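PDB 2QEA: putative general stress protein 26 from Jannaschia sp., which is of unconfirmed function but probably belongs to the flavin-binding pyridoxamine 5'-phosphate oxidase-like proteins and may act as an oxidoreductase. Local coordinates for residues E91-F96 against G107-P112. Residues are numbered along the deposited sequence; the frame is centred on the assembly and turned at random.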
loop_
_atom_site.group_PDB
_atom_site.type_symbol
_atom_site.label_atom_id
_atom_site.label_comp_id
_atom_site.label_asym_id
_atom_site.label_seq_id
_atom_site.Cartn_x
_atom_site.Cartn_y
_atom_site.Cartn_z
ATOM N N GLU A 91 -26.903 -8.477 5.337
ATOM C CA GLU A 91 -27.143 -7.330 4.439
ATOM C C GLU A 91 -25.828 -6.866 3.809
ATOM O O GLU A 91 -25.764 -6.644 2.599
ATOM C CB GLU A 91 -27.786 -6.143 5.182
ATOM C CG GLU A 91 -29.146 -6.420 5.865
ATOM C CD GLU A 91 -30.272 -6.790 4.902
ATOM O OE1 GLU A 91 -30.187 -6.475 3.693
ATOM O OE2 GLU A 91 -31.267 -7.389 5.369
ATOM N N ALA A 92 -24.795 -6.719 4.642
ATOM C CA ALA A 92 -23.449 -6.325 4.192
ATOM C C ALA A 92 -22.793 -7.408 3.328
ATOM O O ALA A 92 -22.156 -7.087 2.323
ATOM C CB ALA A 92 -22.553 -5.986 5.388
ATOM N N LEU A 93 -22.955 -8.676 3.726
ATOM C CA LEU A 93 -22.422 -9.837 2.982
ATOM C C LEU A 93 -22.940 -9.881 1.541
ATOM O O LEU A 93 -22.150 -10.019 0.613
ATOM C CB LEU A 93 -22.769 -11.153 3.702
ATOM C CG LEU A 93 -22.300 -12.496 3.120
ATOM C CD1 LEU A 93 -20.791 -12.532 2.915
ATOM C CD2 LEU A 93 -22.740 -13.638 4.025
ATOM N N ASP A 94 -24.254 -9.727 1.377
ATOM C CA ASP A 94 -24.909 -9.748 0.055
ATOM C C ASP A 94 -24.586 -8.513 -0.814
ATOM O O ASP A 94 -24.490 -8.634 -2.040
ATOM C CB ASP A 94 -26.437 -9.905 0.221
ATOM C CG ASP A 94 -27.173 -10.169 -1.100
ATOM O OD1 ASP A 94 -26.592 -10.762 -2.036
ATOM O OD2 ASP A 94 -28.363 -9.800 -1.186
ATOM N N GLU A 95 -24.433 -7.344 -0.184
ATOM C CA GLU A 95 -24.113 -6.090 -0.897
ATOM C C GLU A 95 -22.714 -6.110 -1.525
ATOM O O GLU A 95 -22.550 -5.696 -2.676
ATOM C CB GLU A 95 -24.222 -4.879 0.048
ATOM C CG GLU A 95 -24.073 -3.488 -0.623
ATOM C CD GLU A 95 -23.933 -2.344 0.378
ATOM O OE1 GLU A 95 -24.412 -2.468 1.526
ATOM O OE2 GLU A 95 -23.338 -1.310 0.006
ATOM N N PHE A 96 -21.725 -6.582 -0.761
ATOM C CA PHE A 96 -20.316 -6.629 -1.202
ATOM C C PHE A 96 -19.846 -7.944 -1.856
ATOM O O PHE A 96 -18.655 -8.086 -2.157
ATOM C CB PHE A 96 -19.407 -6.236 -0.028
ATOM C CG PHE A 96 -19.719 -4.872 0.534
ATOM C CD1 PHE A 96 -19.630 -3.734 -0.282
ATOM C CD2 PHE A 96 -20.107 -4.711 1.868
ATOM C CE1 PHE A 96 -19.931 -2.459 0.218
ATOM C CE2 PHE A 96 -20.412 -3.438 2.385
ATOM C CZ PHE A 96 -20.319 -2.308 1.559
ATOM N N GLY A 107 -19.500 -22.658 -2.828
ATOM C CA GLY A 107 -20.857 -22.717 -2.263
ATOM C C GLY A 107 -21.599 -21.395 -2.097
ATOM O O GLY A 107 -22.478 -21.298 -1.235
ATOM N N GLY A 108 -21.262 -20.384 -2.907
ATOM C CA GLY A 108 -21.899 -19.061 -2.835
ATOM C C GLY A 108 -21.541 -18.292 -1.573
ATOM O O GLY A 108 -20.524 -18.584 -0.933
ATOM N N GLN A 109 -22.366 -17.300 -1.227
ATOM C CA GLN A 109 -22.160 -16.504 0.001
ATOM C C GLN A 109 -22.508 -17.282 1.281
ATOM O O GLN A 109 -22.002 -16.943 2.356
ATOM C CB GLN A 109 -22.870 -15.141 -0.064
ATOM C CG GLN A 109 -24.394 -15.143 -0.043
ATOM C CD GLN A 109 -24.974 -13.747 -0.239
ATOM O OE1 GLN A 109 -25.744 -13.263 0.592
ATOM N NE2 GLN A 109 -24.587 -13.087 -1.326
ATOM N N HIS A 110 -23.360 -18.308 1.159
ATOM C CA HIS A 110 -23.714 -19.210 2.260
ATOM C C HIS A 110 -22.876 -20.489 2.081
ATOM O O HIS A 110 -23.399 -21.564 1.759
ATOM C CB HIS A 110 -25.224 -19.494 2.283
ATOM C CG HIS A 110 -26.063 -18.271 2.499
ATOM N ND1 HIS A 110 -26.190 -17.663 3.730
ATOM C CD2 HIS A 110 -26.824 -17.547 1.643
ATOM C CE1 HIS A 110 -26.986 -16.615 3.621
ATOM N NE2 HIS A 110 -27.385 -16.522 2.366
ATOM N N ASP A 111 -21.564 -20.320 2.261
ATOM C CA ASP A 111 -20.542 -21.375 2.172
ATOM C C ASP A 111 -19.932 -21.472 3.587
ATOM O O ASP A 111 -19.757 -20.432 4.232
ATOM C CB ASP A 111 -19.506 -20.965 1.107
ATOM C CG ASP A 111 -18.375 -21.980 0.905
ATOM O OD1 ASP A 111 -17.569 -22.214 1.831
ATOM O OD2 ASP A 111 -18.246 -22.497 -0.224
ATOM N N PRO A 112 -19.613 -22.700 4.076
ATOM C CA PRO A 112 -19.051 -22.834 5.439
ATOM C C PRO A 112 -17.739 -22.087 5.700
ATOM O O PRO A 112 -17.539 -21.610 6.812
ATOM C CB PRO A 112 -18.835 -24.347 5.590
ATOM C CG PRO A 112 -18.780 -24.866 4.205
ATOM C CD PRO A 112 -19.741 -24.024 3.437
#
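Gln109 reaches across to the helix at Leu93 and Asp94, and these three residues carry nearly all of the contact, which buries 178 Å² counted over both segments. The more enclosed part lies at Leu93, which has 51 Å² covered and whose CB is directed at the loop. With CG anti to the backbone N (chi1 -179°), its branch extends toward 107-112: CD2 comes to 3.8 Å from the carbonyl O of Gln109, and CG lies 4.2 Å from Gln109 CB. Leu93 also touches Val114 and Leu116, so this half continues onto strand 114-129. Beyond CG the Gln109 chain is extended, which carries its amide over the backbone of Asp94, with OE1 3.4 Å from Asp94 CB and NE2 3.6 Å from Asp94 CA.

In the split-barrel fold expected of the pyridoxamine 5'-phosphate oxidase-like family, the contact is peripheral: it joins helix 90-95, which follows strand 76-87, to the loop between helix 99-104 and strand 114-129.

On the solvent side, exposed Asp94 has 34 Å² covered and is linked by a single hydrogen bond. Gln109 NE2 donates to Asp94 OD1 at 3.2 Å with an N-H...O angle of 150°, meeting the oxygen on its anti side and well out of the carboxylate plane; amide and carboxylate planes are turned 66° apart. Replacing this glutamine by an alanine removes the amide, which is likely to leave Asp94 without its donor and its backbone uncovered. Within the loop, Asp111 OD2 accepts a hydrogen bond from Gly107 N at 2.9 Å through its anti lone pair, while OD1 accepts from the backbone N of Asp113.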